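StAR-related lipid transfer protein 5 (Homo sapiens, PDB 2R55) probably binds cholesterol or other sterols and moves them, or other lipids, within the cell as a START-domain protein. Local coordinates at residues T188-F193 and R217-L222. Residues are numbered along the deposited sequence; the frame is centred on the assembly and turned at random.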
# COMPACT_ATOMS: atom_id res chain seq x y z
N THR A 188 -11.25 12.75 6.58
CA THR A 188 -10.76 11.37 6.78
C THR A 188 -9.24 11.28 7.03
O THR A 188 -8.45 11.89 6.30
CB THR A 188 -11.12 10.46 5.57
OG1 THR A 188 -12.48 10.68 5.16
CG2 THR A 188 -10.94 8.98 5.93
N ASN A 189 -8.85 10.51 8.03
CA ASN A 189 -7.45 10.27 8.34
C ASN A 189 -6.99 9.03 7.59
O ASN A 189 -7.65 7.97 7.66
CB ASN A 189 -7.24 10.10 9.85
CG ASN A 189 -5.78 10.29 10.28
OD1 ASN A 189 -5.29 11.42 10.38
ND2 ASN A 189 -5.10 9.18 10.55
N LEU A 190 -5.89 9.17 6.85
CA LEU A 190 -5.29 8.09 6.07
C LEU A 190 -3.86 7.78 6.53
O LEU A 190 -2.94 8.60 6.36
CB LEU A 190 -5.29 8.43 4.58
CG LEU A 190 -4.64 7.43 3.61
CD1 LEU A 190 -5.40 6.10 3.58
CD2 LEU A 190 -4.53 7.99 2.22
N VAL A 191 -3.68 6.58 7.09
CA VAL A 191 -2.37 6.08 7.49
C VAL A 191 -2.03 4.87 6.62
O VAL A 191 -2.81 3.90 6.55
CB VAL A 191 -2.33 5.70 8.99
CG1 VAL A 191 -0.89 5.45 9.45
CG2 VAL A 191 -2.96 6.78 9.82
N THR A 192 -0.89 4.94 5.94
CA THR A 192 -0.53 3.93 4.97
C THR A 192 0.86 3.40 5.26
O THR A 192 1.75 4.16 5.68
CB THR A 192 -0.49 4.47 3.53
OG1 THR A 192 0.59 5.40 3.40
CG2 THR A 192 -1.79 5.14 3.12
N PHE A 193 1.04 2.10 5.01
CA PHE A 193 2.33 1.47 5.17
C PHE A 193 2.80 0.87 3.86
O PHE A 193 2.09 0.07 3.25
CB PHE A 193 2.26 0.40 6.25
CG PHE A 193 1.89 0.94 7.58
CD1 PHE A 193 2.84 1.51 8.40
CD2 PHE A 193 0.56 0.93 7.99
CE1 PHE A 193 2.49 2.04 9.62
CE2 PHE A 193 0.21 1.47 9.21
CZ PHE A 193 1.17 2.01 10.03
N ARG A 217 4.41 11.74 -2.61
CA ARG A 217 3.78 11.81 -3.92
C ARG A 217 2.47 11.04 -3.97
O ARG A 217 1.53 11.44 -4.67
CB ARG A 217 4.74 11.26 -4.99
CG ARG A 217 5.55 12.31 -5.71
CD ARG A 217 6.99 11.86 -5.97
NE ARG A 217 7.58 12.60 -7.10
CZ ARG A 217 7.94 13.88 -7.07
NH1 ARG A 217 7.80 14.61 -5.95
NH2 ARG A 217 8.44 14.45 -8.16
N PHE A 218 2.43 9.92 -3.26
CA PHE A 218 1.24 9.08 -3.16
C PHE A 218 0.07 9.91 -2.59
O PHE A 218 -1.03 9.95 -3.17
CB PHE A 218 1.55 7.85 -2.33
CG PHE A 218 0.35 7.02 -1.95
CD1 PHE A 218 -0.13 6.01 -2.79
CD2 PHE A 218 -0.28 7.20 -0.71
CE1 PHE A 218 -1.23 5.23 -2.40
CE2 PHE A 218 -1.38 6.43 -0.34
CZ PHE A 218 -1.85 5.44 -1.19
N TYR A 219 0.33 10.62 -1.50
CA TYR A 219 -0.69 11.44 -0.85
C TYR A 219 -1.03 12.65 -1.68
O TYR A 219 -2.21 13.02 -1.78
CB TYR A 219 -0.26 11.86 0.57
CG TYR A 219 -0.49 10.81 1.62
CD1 TYR A 219 0.36 9.71 1.73
CD2 TYR A 219 -1.54 10.93 2.53
CE1 TYR A 219 0.16 8.75 2.69
CE2 TYR A 219 -1.75 9.98 3.50
CZ TYR A 219 -0.90 8.89 3.59
OH TYR A 219 -1.12 7.94 4.56
N ALA A 220 -0.01 13.29 -2.24
CA ALA A 220 -0.25 14.39 -3.17
C ALA A 220 -1.25 13.95 -4.25
O ALA A 220 -2.23 14.63 -4.50
CB ALA A 220 1.06 14.88 -3.78
N ASN A 221 -1.01 12.78 -4.86
CA ASN A 221 -1.89 12.24 -5.91
C ASN A 221 -3.27 11.92 -5.39
O ASN A 221 -4.27 12.38 -5.95
CB ASN A 221 -1.29 10.96 -6.53
CG ASN A 221 -0.21 11.23 -7.54
OD1 ASN A 221 0.02 12.38 -7.96
ND2 ASN A 221 0.48 10.17 -7.96
N LEU A 222 -3.33 11.13 -4.33
CA LEU A 222 -4.59 10.77 -3.70
C LEU A 222 -5.51 11.98 -3.48
O LEU A 222 -6.72 11.88 -3.69
CB LEU A 222 -4.34 10.03 -2.39
CG LEU A 222 -5.44 9.25 -1.65
CD1 LEU A 222 -6.10 10.11 -0.59
CD2 LEU A 222 -6.47 8.63 -2.58
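Tyr219 reaches from the helix to the strand and donates its OH to the backbone carbonyl of Leu190, with 2.6 Å between OH and O. The hydroxyl sits above the carbonyl plane, 58° out of it, while the oxygen lies in the plane of the tyrosine ring at its edge. Thr192 comes from the opposite direction; its OG1 makes a weak hydrogen bond to Tyr219 OH at 3.3 Å, its place less sure, and its CG2 meets the Phe218 ring obliquely, 3.7 Å from CE2. Packing is closest here. Leu190, its CG trans to the backbone N (chi1 177°), lays CD2 alongside the Tyr219 ring, 3.7 Å from CE2. Leu190 CD2 is more loosely placed against Leu222 CD1, tip to tip at 3.9 Å, and Phe218 CE2, at 4.3 Å. A phenylalanine in place of Tyr219 would probably leave the Leu190 carbonyl without the hydroxyl that grips it and take from Thr192 OG1 its weak acceptor. Arg217 and Ala220 lie exposed, with no contact to the strand. In the helix-grip fold of START domains, C-terminal helix 204-227 packs on the curved sheet, where strand 188-197 runs between strands 67-75 and 167-180; Leu222 also touches helices 79-86 and 94-97.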